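Local coordinates for protein amidase (Bacillus anthracis, PDB 5EWQ) that probably hydrolyses the amide bond of carboxylic acid amides, releasing the carboxylate and ammonia, at residues A[228-233]-A[464-469]; A[245-250]-A[487-492]; A[263-268]-A[278-283]; A[271-276]-A[493-498]. One frame throughout, in Å; residues are numbered along the deposited sequence.

Contact 1: A[228-233]-A[464-469]; sequences SIVAPA and YPELAV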
# COMPACT_ATOMS: atom_id res chain seq x y z
N SER A 228 7.78 1.11 -1.09
CA SER A 228 6.89 0.04 -1.52
C SER A 228 5.40 0.42 -1.48
O SER A 228 4.55 -0.36 -1.90
CB SER A 228 7.11 -1.22 -0.67
OG SER A 228 8.31 -1.88 -1.05
N ILE A 229 5.09 1.62 -0.98
CA ILE A 229 3.71 2.09 -0.97
C ILE A 229 3.52 3.29 -1.90
O ILE A 229 2.62 3.29 -2.74
CB ILE A 229 3.26 2.48 0.45
CG1 ILE A 229 2.97 1.23 1.28
CG2 ILE A 229 2.01 3.35 0.40
CD1 ILE A 229 2.52 1.52 2.69
N VAL A 230 4.38 4.29 -1.76
CA VAL A 230 4.23 5.53 -2.51
C VAL A 230 4.59 5.38 -3.99
O VAL A 230 4.10 6.14 -4.83
CB VAL A 230 5.09 6.66 -1.91
CG1 VAL A 230 4.62 6.98 -0.50
CG2 VAL A 230 6.56 6.28 -1.90
N ALA A 231 5.43 4.41 -4.32
CA ALA A 231 5.84 4.19 -5.71
C ALA A 231 4.76 3.49 -6.54
O ALA A 231 4.45 3.94 -7.64
CB ALA A 231 7.15 3.42 -5.77
N PRO A 232 4.17 2.38 -6.04
CA PRO A 232 3.08 1.82 -6.85
C PRO A 232 1.84 2.70 -6.83
O PRO A 232 1.04 2.64 -7.76
CB PRO A 232 2.81 0.47 -6.17
CG PRO A 232 3.25 0.65 -4.77
CD PRO A 232 4.45 1.55 -4.85
N ALA A 233 1.69 3.51 -5.79
CA ALA A 233 0.58 4.44 -5.70
C ALA A 233 0.71 5.53 -6.76
O ALA A 233 -0.28 5.96 -7.36
CB ALA A 233 0.50 5.07 -4.32
N TYR A 464 10.03 9.45 8.80
CA TYR A 464 9.11 10.52 8.46
C TYR A 464 8.01 10.03 7.52
O TYR A 464 8.25 9.17 6.67
CB TYR A 464 9.87 11.69 7.81
CG TYR A 464 10.58 12.57 8.81
CD1 TYR A 464 11.62 12.07 9.59
CD2 TYR A 464 10.22 13.90 8.98
CE1 TYR A 464 12.28 12.88 10.50
CE2 TYR A 464 10.87 14.71 9.89
CZ TYR A 464 11.90 14.19 10.65
OH TYR A 464 12.55 15.00 11.55
N PRO A 465 6.79 10.57 7.69
CA PRO A 465 5.63 10.13 6.90
C PRO A 465 5.70 10.56 5.43
O PRO A 465 6.29 11.59 5.11
CB PRO A 465 4.45 10.81 7.61
CG PRO A 465 5.05 12.02 8.24
CD PRO A 465 6.42 11.60 8.67
N GLU A 466 5.09 9.76 4.56
CA GLU A 466 5.07 10.04 3.13
C GLU A 466 3.65 9.92 2.59
O GLU A 466 2.93 8.98 2.94
CB GLU A 466 5.99 9.09 2.38
CG GLU A 466 7.43 9.09 2.87
CD GLU A 466 8.19 7.87 2.37
OE1 GLU A 466 7.56 6.99 1.75
OE2 GLU A 466 9.41 7.80 2.62
N LEU A 467 3.25 10.86 1.74
CA LEU A 467 1.90 10.83 1.16
C LEU A 467 1.93 11.01 -0.35
O LEU A 467 2.35 12.05 -0.86
CB LEU A 467 1.03 11.91 1.80
CG LEU A 467 -0.43 11.94 1.33
CD1 LEU A 467 -1.12 10.62 1.65
CD2 LEU A 467 -1.18 13.11 1.95
N ALA A 468 1.48 9.98 -1.07
CA ALA A 468 1.46 10.01 -2.53
C ALA A 468 0.11 10.49 -3.06
O ALA A 468 -0.94 9.97 -2.66
CB ALA A 468 1.79 8.64 -3.09
N VAL A 469 0.14 11.47 -3.95
CA VAL A 469 -1.08 12.02 -4.55
C VAL A 469 -0.92 12.10 -6.06
O VAL A 469 0.09 12.60 -6.56
CB VAL A 469 -1.40 13.43 -3.98
CG1 VAL A 469 -2.64 14.00 -4.65
CG2 VAL A 469 -1.58 13.37 -2.47

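Contact 2: A[245-250]-A[487-492]; sequences LGRVSR and KQFGEK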
# COMPACT_ATOMS: atom_id res chain seq x y z
N LEU A 245 7.23 5.75 11.65
CA LEU A 245 7.68 4.51 12.26
C LEU A 245 7.32 4.47 13.74
O LEU A 245 8.05 5.00 14.58
CB LEU A 245 9.19 4.33 12.07
CG LEU A 245 9.64 3.99 10.65
CD1 LEU A 245 11.15 3.81 10.59
CD2 LEU A 245 8.93 2.75 10.14
N GLY A 246 6.19 3.84 14.05
CA GLY A 246 5.70 3.77 15.41
C GLY A 246 4.21 4.07 15.47
O GLY A 246 3.55 3.80 16.46
N ARG A 247 3.69 4.64 14.38
CA ARG A 247 2.29 5.02 14.31
C ARG A 247 1.40 3.79 14.13
O ARG A 247 0.34 3.68 14.75
CB ARG A 247 2.06 6.00 13.15
CG ARG A 247 0.89 6.95 13.35
CD ARG A 247 1.25 8.06 14.32
NE ARG A 247 0.27 9.14 14.30
CZ ARG A 247 0.41 10.29 14.95
NH1 ARG A 247 1.50 10.51 15.68
NH2 ARG A 247 -0.53 11.22 14.88
N VAL A 248 1.84 2.87 13.28
CA VAL A 248 1.07 1.67 12.96
C VAL A 248 1.82 0.40 13.34
O VAL A 248 3.00 0.25 13.03
CB VAL A 248 0.71 1.63 11.46
CG1 VAL A 248 -0.04 0.35 11.12
CG2 VAL A 248 -0.10 2.85 11.07
N SER A 249 1.13 -0.52 14.01
CA SER A 249 1.73 -1.78 14.43
C SER A 249 2.01 -2.70 13.25
O SER A 249 1.25 -2.74 12.29
CB SER A 249 0.82 -2.49 15.44
OG SER A 249 1.34 -3.75 15.79
N ARG A 250 3.12 -3.43 13.33
CA ARG A 250 3.51 -4.35 12.27
C ARG A 250 3.20 -5.80 12.66
O ARG A 250 3.50 -6.73 11.91
CB ARG A 250 5.01 -4.22 11.95
CG ARG A 250 5.39 -2.93 11.23
CD ARG A 250 5.64 -1.78 12.19
NE ARG A 250 6.55 -2.16 13.27
CZ ARG A 250 7.87 -2.17 13.17
NH1 ARG A 250 8.45 -1.84 12.02
NH2 ARG A 250 8.62 -2.53 14.20
N LYS A 487 6.58 16.09 8.31
CA LYS A 487 7.44 16.05 9.49
C LYS A 487 7.02 14.92 10.42
O LYS A 487 5.92 14.38 10.29
CB LYS A 487 7.40 17.40 10.22
CG LYS A 487 6.01 17.95 10.44
CD LYS A 487 5.97 19.45 10.18
CE LYS A 487 7.00 20.19 11.02
NZ LYS A 487 7.01 21.65 10.72
N GLN A 488 7.91 14.56 11.34
CA GLN A 488 7.71 13.42 12.23
C GLN A 488 6.38 13.48 12.98
O GLN A 488 6.04 14.50 13.57
CB GLN A 488 8.86 13.32 13.23
N PHE A 489 5.65 12.37 12.94
CA PHE A 489 4.34 12.24 13.59
C PHE A 489 3.36 13.30 13.09
O PHE A 489 2.43 13.68 13.81
CB PHE A 489 4.48 12.34 15.11
CG PHE A 489 5.44 11.34 15.69
CD1 PHE A 489 5.02 10.07 16.05
CD2 PHE A 489 6.78 11.67 15.89
CE1 PHE A 489 5.90 9.15 16.59
CE2 PHE A 489 7.66 10.76 16.43
CZ PHE A 489 7.22 9.50 16.78
N GLY A 490 3.55 13.76 11.86
CA GLY A 490 2.72 14.81 11.30
C GLY A 490 1.80 14.33 10.20
O GLY A 490 1.69 14.98 9.15
N GLU A 491 1.14 13.20 10.42
CA GLU A 491 0.19 12.66 9.46
C GLU A 491 -1.02 13.58 9.32
O GLU A 491 -1.64 13.65 8.26
CB GLU A 491 -0.27 11.26 9.86
CG GLU A 491 0.74 10.16 9.58
CD GLU A 491 1.85 10.08 10.61
OE1 GLU A 491 1.94 10.98 11.47
OE2 GLU A 491 2.63 9.10 10.57
N LYS A 492 -1.35 14.29 10.40
CA LYS A 492 -2.48 15.21 10.40
C LYS A 492 -2.26 16.36 9.43
O LYS A 492 -3.18 16.78 8.73
CB LYS A 492 -2.72 15.75 11.82

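Contact 3: A[263-268]-A[278-283]; sequences AGPMAR and NAMIGY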
# COMPACT_ATOMS: atom_id res chain seq x y z
N ALA A 263 3.10 -0.29 7.77
CA ALA A 263 1.88 -0.55 7.02
C ALA A 263 1.06 0.73 6.87
O ALA A 263 0.75 1.39 7.86
CB ALA A 263 1.06 -1.63 7.69
N GLY A 264 0.71 1.07 5.64
CA GLY A 264 -0.02 2.29 5.36
C GLY A 264 -1.28 2.09 4.55
O GLY A 264 -1.47 1.04 3.93
N PRO A 265 -2.17 3.10 4.54
CA PRO A 265 -3.45 3.05 3.83
C PRO A 265 -3.32 3.47 2.37
O PRO A 265 -2.48 4.32 2.05
CB PRO A 265 -4.31 4.03 4.61
CG PRO A 265 -3.33 5.07 5.06
CD PRO A 265 -2.01 4.37 5.27
N MSE A 266 -4.14 2.89 1.50
CA MSE A 266 -4.11 3.23 0.09
C MSE A 266 -5.53 3.35 -0.47
O MSE A 266 -6.37 2.49 -0.23
CB MSE A 266 -3.31 2.19 -0.71
CG MSE A 266 -1.88 2.00 -0.22
SE MSE A 266 -0.84 0.76 -1.30
CE MSE A 266 -0.70 1.83 -2.92
N ALA A 267 -5.78 4.42 -1.21
CA ALA A 267 -7.09 4.66 -1.81
C ALA A 267 -6.98 5.57 -3.03
O ALA A 267 -5.88 5.97 -3.41
CB ALA A 267 -8.03 5.27 -0.78
N ARG A 268 -8.12 5.89 -3.64
CA ARG A 268 -8.14 6.80 -4.77
C ARG A 268 -8.11 8.24 -4.28
O ARG A 268 -7.60 9.14 -4.95
CB ARG A 268 -9.38 6.57 -5.63
CG ARG A 268 -9.89 5.15 -5.64
CD ARG A 268 -11.17 5.03 -6.46
NE ARG A 268 -11.78 3.71 -6.34
CZ ARG A 268 -12.68 3.39 -5.42
NH1 ARG A 268 -13.18 2.17 -5.38
NH2 ARG A 268 -13.07 4.30 -4.53
N ASN A 278 -7.50 5.81 10.24
CA ASN A 278 -8.03 5.98 11.59
C ASN A 278 -8.03 4.68 12.40
O ASN A 278 -7.82 4.70 13.61
CB ASN A 278 -9.45 6.55 11.55
CG ASN A 278 -9.48 8.00 11.13
OD1 ASN A 278 -8.54 8.75 11.38
ND2 ASN A 278 -10.57 8.42 10.50
N ALA A 279 -8.26 3.56 11.72
CA ALA A 279 -8.38 2.27 12.40
C ALA A 279 -7.06 1.50 12.42
O ALA A 279 -6.91 0.55 13.18
CB ALA A 279 -9.46 1.43 11.74
N MSE A 280 -6.11 1.90 11.58
CA MSE A 280 -4.83 1.22 11.52
C MSE A 280 -3.92 1.63 12.68
O MSE A 280 -3.22 0.80 13.25
CB MSE A 280 -4.13 1.51 10.19
CG MSE A 280 -4.93 1.13 8.96
SE MSE A 280 -3.82 1.26 7.36
CE MSE A 280 -2.37 2.33 8.12
N ILE A 281 -3.95 2.91 13.02
CA ILE A 281 -3.12 3.44 14.10
C ILE A 281 -3.56 2.90 15.45
O ILE A 281 -4.67 2.38 15.59
CB ILE A 281 -3.15 4.98 14.14
CG1 ILE A 281 -4.57 5.47 14.44
CG2 ILE A 281 -2.65 5.56 12.83
CD1 ILE A 281 -4.69 6.98 14.52
N GLY A 282 -2.69 3.03 16.44
CA GLY A 282 -2.99 2.56 17.78
C GLY A 282 -1.75 2.10 18.52
O GLY A 282 -0.63 2.25 18.03
N TYR A 283 -1.95 1.53 19.71
CA TYR A 283 -0.84 1.05 20.52
C TYR A 283 -0.76 -0.47 20.48
O TYR A 283 -1.78 -1.16 20.39
CB TYR A 283 -0.99 1.54 21.96
CG TYR A 283 0.12 1.06 22.88
CD1 TYR A 283 1.35 1.70 22.90
CD2 TYR A 283 -0.08 -0.01 23.74
CE1 TYR A 283 2.37 1.27 23.74
CE2 TYR A 283 0.93 -0.44 24.59
CZ TYR A 283 2.15 0.20 24.58
OH TYR A 283 3.15 -0.23 25.42

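Contact 4: A[271-276]-A[493-498]; sequences KDAATL and ELFNIG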
# COMPACT_ATOMS: atom_id res chain seq x y z
N LYS A 271 -8.97 11.70 1.21
CA LYS A 271 -10.01 11.61 2.22
C LYS A 271 -10.22 10.16 2.66
O LYS A 271 -10.18 9.86 3.85
CB LYS A 271 -11.32 12.18 1.67
CG LYS A 271 -12.51 12.09 2.62
CD LYS A 271 -12.51 13.25 3.61
CE LYS A 271 -13.92 13.51 4.13
NZ LYS A 271 -13.99 14.76 4.94
N ASP A 272 -10.45 9.28 1.69
CA ASP A 272 -10.70 7.87 1.97
C ASP A 272 -9.48 7.20 2.61
O ASP A 272 -9.63 6.27 3.41
CB ASP A 272 -11.09 7.14 0.68
CG ASP A 272 -12.37 7.68 0.08
OD1 ASP A 272 -13.24 8.15 0.84
OD2 ASP A 272 -12.52 7.63 -1.16
N ALA A 273 -8.29 7.66 2.25
CA ALA A 273 -7.06 7.13 2.82
C ALA A 273 -6.97 7.44 4.31
O ALA A 273 -6.57 6.60 5.11
CB ALA A 273 -5.85 7.69 2.09
N ALA A 274 -7.35 8.67 4.67
CA ALA A 274 -7.34 9.09 6.07
C ALA A 274 -8.41 8.36 6.87
O ALA A 274 -8.25 8.13 8.07
CB ALA A 274 -7.54 10.59 6.16
N THR A 275 -9.49 8.00 6.20
CA THR A 275 -10.58 7.25 6.83
C THR A 275 -10.09 5.88 7.28
O THR A 275 -10.35 5.45 8.40
CB THR A 275 -11.77 7.08 5.87
OG1 THR A 275 -12.32 8.37 5.57
CG2 THR A 275 -12.84 6.21 6.51
N LEU A 276 -9.36 5.20 6.40
CA LEU A 276 -8.78 3.90 6.71
C LEU A 276 -7.67 4.03 7.74
O LEU A 276 -7.47 3.15 8.58
CB LEU A 276 -8.25 3.24 5.44
CG LEU A 276 -7.61 1.86 5.59
CD1 LEU A 276 -8.62 0.86 6.12
CD2 LEU A 276 -7.04 1.39 4.26
N GLU A 493 -1.03 16.88 9.40
CA GLU A 493 -0.70 17.99 8.52
C GLU A 493 -0.50 17.51 7.08
O GLU A 493 -0.80 18.24 6.14
CB GLU A 493 0.55 18.71 9.02
CG GLU A 493 0.84 20.02 8.29
CD GLU A 493 2.06 20.73 8.85
OE1 GLU A 493 2.27 21.91 8.49
OE2 GLU A 493 2.81 20.12 9.63
N LEU A 494 -0.01 16.29 6.93
CA LEU A 494 0.22 15.72 5.61
C LEU A 494 -1.09 15.53 4.85
O LEU A 494 -1.20 15.91 3.68
CB LEU A 494 0.95 14.38 5.71
CG LEU A 494 2.43 14.40 5.31
CD1 LEU A 494 2.94 12.98 5.10
CD2 LEU A 494 2.63 15.23 4.05
N PHE A 495 -2.08 14.94 5.51
CA PHE A 495 -3.39 14.73 4.91
C PHE A 495 -4.04 16.05 4.53
O PHE A 495 -4.65 16.17 3.47
CB PHE A 495 -4.31 13.94 5.85
CG PHE A 495 -4.14 12.45 5.75
CD1 PHE A 495 -4.49 11.77 4.60
CD2 PHE A 495 -3.64 11.73 6.82
CE1 PHE A 495 -4.34 10.40 4.51
CE2 PHE A 495 -3.49 10.36 6.74
CZ PHE A 495 -3.84 9.70 5.58
N ASN A 496 -3.90 17.05 5.40
CA ASN A 496 -4.45 18.37 5.14
C ASN A 496 -3.78 19.02 3.93
O ASN A 496 -4.44 19.64 3.11
CB ASN A 496 -4.29 19.26 6.38
CG ASN A 496 -5.14 20.51 6.31
OD1 ASN A 496 -6.14 20.56 5.59
ND2 ASN A 496 -4.75 21.54 7.06
N ILE A 497 -2.47 18.85 3.84
CA ILE A 497 -1.71 19.35 2.70
C ILE A 497 -2.05 18.55 1.44
O ILE A 497 -2.28 19.12 0.37
CB ILE A 497 -0.19 19.27 2.97
CG1 ILE A 497 0.24 20.38 3.93
CG2 ILE A 497 0.60 19.37 1.67
CD1 ILE A 497 1.71 20.38 4.26
N GLY A 498 -2.10 17.23 1.58
CA GLY A 498 -2.40 16.35 0.47
C GLY A 498 -3.81 16.54 -0.08
O GLY A 498 -4.02 16.49 -1.29

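Contact 1: A[228-233]-A[464-469]
Val-230 and Ala-468 form the centre of this contact, with their CB atoms 4.0 Å apart. Ala-233, one turn further along the helix, adds its methyl from the same side. Its CB lies 4.0 Å from Ala-468 CB, so one small side chain of the strand fits against two residues of helix 230-235. Val-483 of the neighbouring strand touches both Val-230 and Ala-468. This part is compact and its side chains are apolar. Ala-468 CB also rests on the backbone oxygen Val-230 O, at 3.8 Å.

The other part is looser and mixed, although it too is buried and has no solvent side. Val-230 reaches Glu-466 with its two methyls. CG1 stands anti to the carbonyl carbon (chi1 -63°) and meets Glu-466 OE1 at 3.7 Å. The two side chains cross at about a right angle. The valine has only methyls to offer the carboxylate. Glu-466 OE1 also lies close to Glu-224 OE2.

Leu-467 points away from the helix, and helix 491-503 covers it on the other face. Strand 466-473 is therefore sandwiched between helices, as in the mixed alpha/beta core of the amidase signature fold.

Contact 2: A[245-250]-A[487-492]
The backbones are nearest at Arg-247 and Phe-489, whose CA atoms lie 7.5 Å apart, where an irregular loop passes the type II beta turn from Lys-487 to Gly-490. The turn leads directly into helix 491-503, with Gly-490 at its N-cap.

Arg-247 spans the contact. Its chain bends about CB-CG (chi2 76°), which brings the guanidinium alongside the turn and the first residue of the helix. Glu-491 runs past it in the opposite direction. The carboxylate and guanidinium planes are only 16° apart, and OE1 sits over one face of the guanidinium. Glu-491 OE1 is 3.8 Å from Arg-247 NE, a long salt bridge. It rests on charge alone, since no N-H points at the oxygen.

The directed bonds of both groups go to other residues. Arg-247 NH2 bonds to Tyr-301 OH, and Glu-491 OE2 accepts from Ser-244 N. Phe-277 of helix 270-280 touches both side chains as well.

Phe-489 is exposed to solvent. Its ring is turned 46° from the guanidinium. Arg-247 NH1 approaches the ring edge near its plane, 3.6 Å from Phe-489 CD1 and 3.5 Å from Phe-489 CB.

Contact 3: A[263-268]-A[278-283]
A beta-alpha unit of the central sheet folds back on itself here: strand 263-267 runs into helix 270-280, and the last turn of that helix packs on the start of the strand. Met-280, modelled as selenomethionine, makes the whole contact from the helix side. Ala-263, Gly-264 and Pro-265 receive it.

With chi1 at -57°, Met-280 CG lies beside its own backbone N, and the chain runs out extended before bending at the selenium. The bend lays the terminal methyl across the strand backbone. Met-280 CE lies 3.3 Å from Ala-263 O and rests on Gly-264 CA at 3.6 Å.

The strand is an inner one. It pairs antiparallel with strands 219-223 and 239-242, through backbone bonds of Gly-264 with Gly-222 and of Pro-265 with Leu-241. Met-280 thus lies on the face of the mixed amidase sheet covered by helix 270-280. On the other face, Met-266 turns to helix 206-213.

Pro-265 supplies the apolar wall beside the methyl. The two side chains cross at a slant. Pro-265 CD is 3.5 Å from Met-280 CE, while Pro-265 CB is 3.9 Å from Met-280 SE. The selenium itself rides over the peptide link, 3.7 Å from Pro-265 N. Leu-276 and Phe-277, from the same helix, also touch the proline ring.

Contact 4: A[271-276]-A[493-498]
This is a buried helix-to-helix contact between helix 270-280 and helix 491-503, which lie side by side on one face of the central mixed sheet. It is made by one aromatic ring and two alanines. Phe-495 comes from the C-terminal helix, and Ala-273 and Ala-274 from the other. The nearest CA pair, Ala-274 and Phe-495, is 7.0 Å apart.

A chi1 of -85° turns the Phe-495 ring away from its own carbonyl carbon and out toward the facing helix. Ala-274 then sits over the ring as a CH-pi contact. Its CB is 3.6 Å from the centroid of the Phe-495 ring and only 13° off the normal, so the methyl lies over the centre of the face. Ala-273 takes a different place. Its CB meets Phe-495 CE1 at 3.9 Å, at the edge and near the ring plane. Two successive residues of one helix thus hold the ring by face and by edge.

Strand 239-242 lies beneath both partners, with Val-239 touching Ala-273 and Leu-241 touching Phe-495. Away from the contact, Thr-275 OG1 bonds to Lys-271 O at 3.1 Å. That oxygen also accepts from Thr-275 N.

Across the helices the side-chain contacts are apolar, and Phe-495 CE1 also lies 3.5 Å from the backbone Ala-274 N. Neither partner carries a charge, so the contact probably rests mainly on shape and burial.

How the contacts relate
From the N terminus, the first segments of contacts 1, 2, 3 and 4 come in that order, at 228, 245, 263 and 271. Contact 3 closes first, at 278-283, over a short loop that lies within the spans of contacts 1 and 2. Contact 1 closes at 464-469, contact 2 at 487-492 and contact 4 at 493-498, each over more than 200 residues. Contacts 1, 2 and 4 all cross one another, and contact 4 also crosses contact 3. Contacts 2 and 4 share helix 491-503; contacts 3 and 4 share helix 270-280. In contact 1, helix 230-235 covers the sheet face opposite helix 491-503. Together they tie strand 466-473 and helix 491-503 to the middle of the fold.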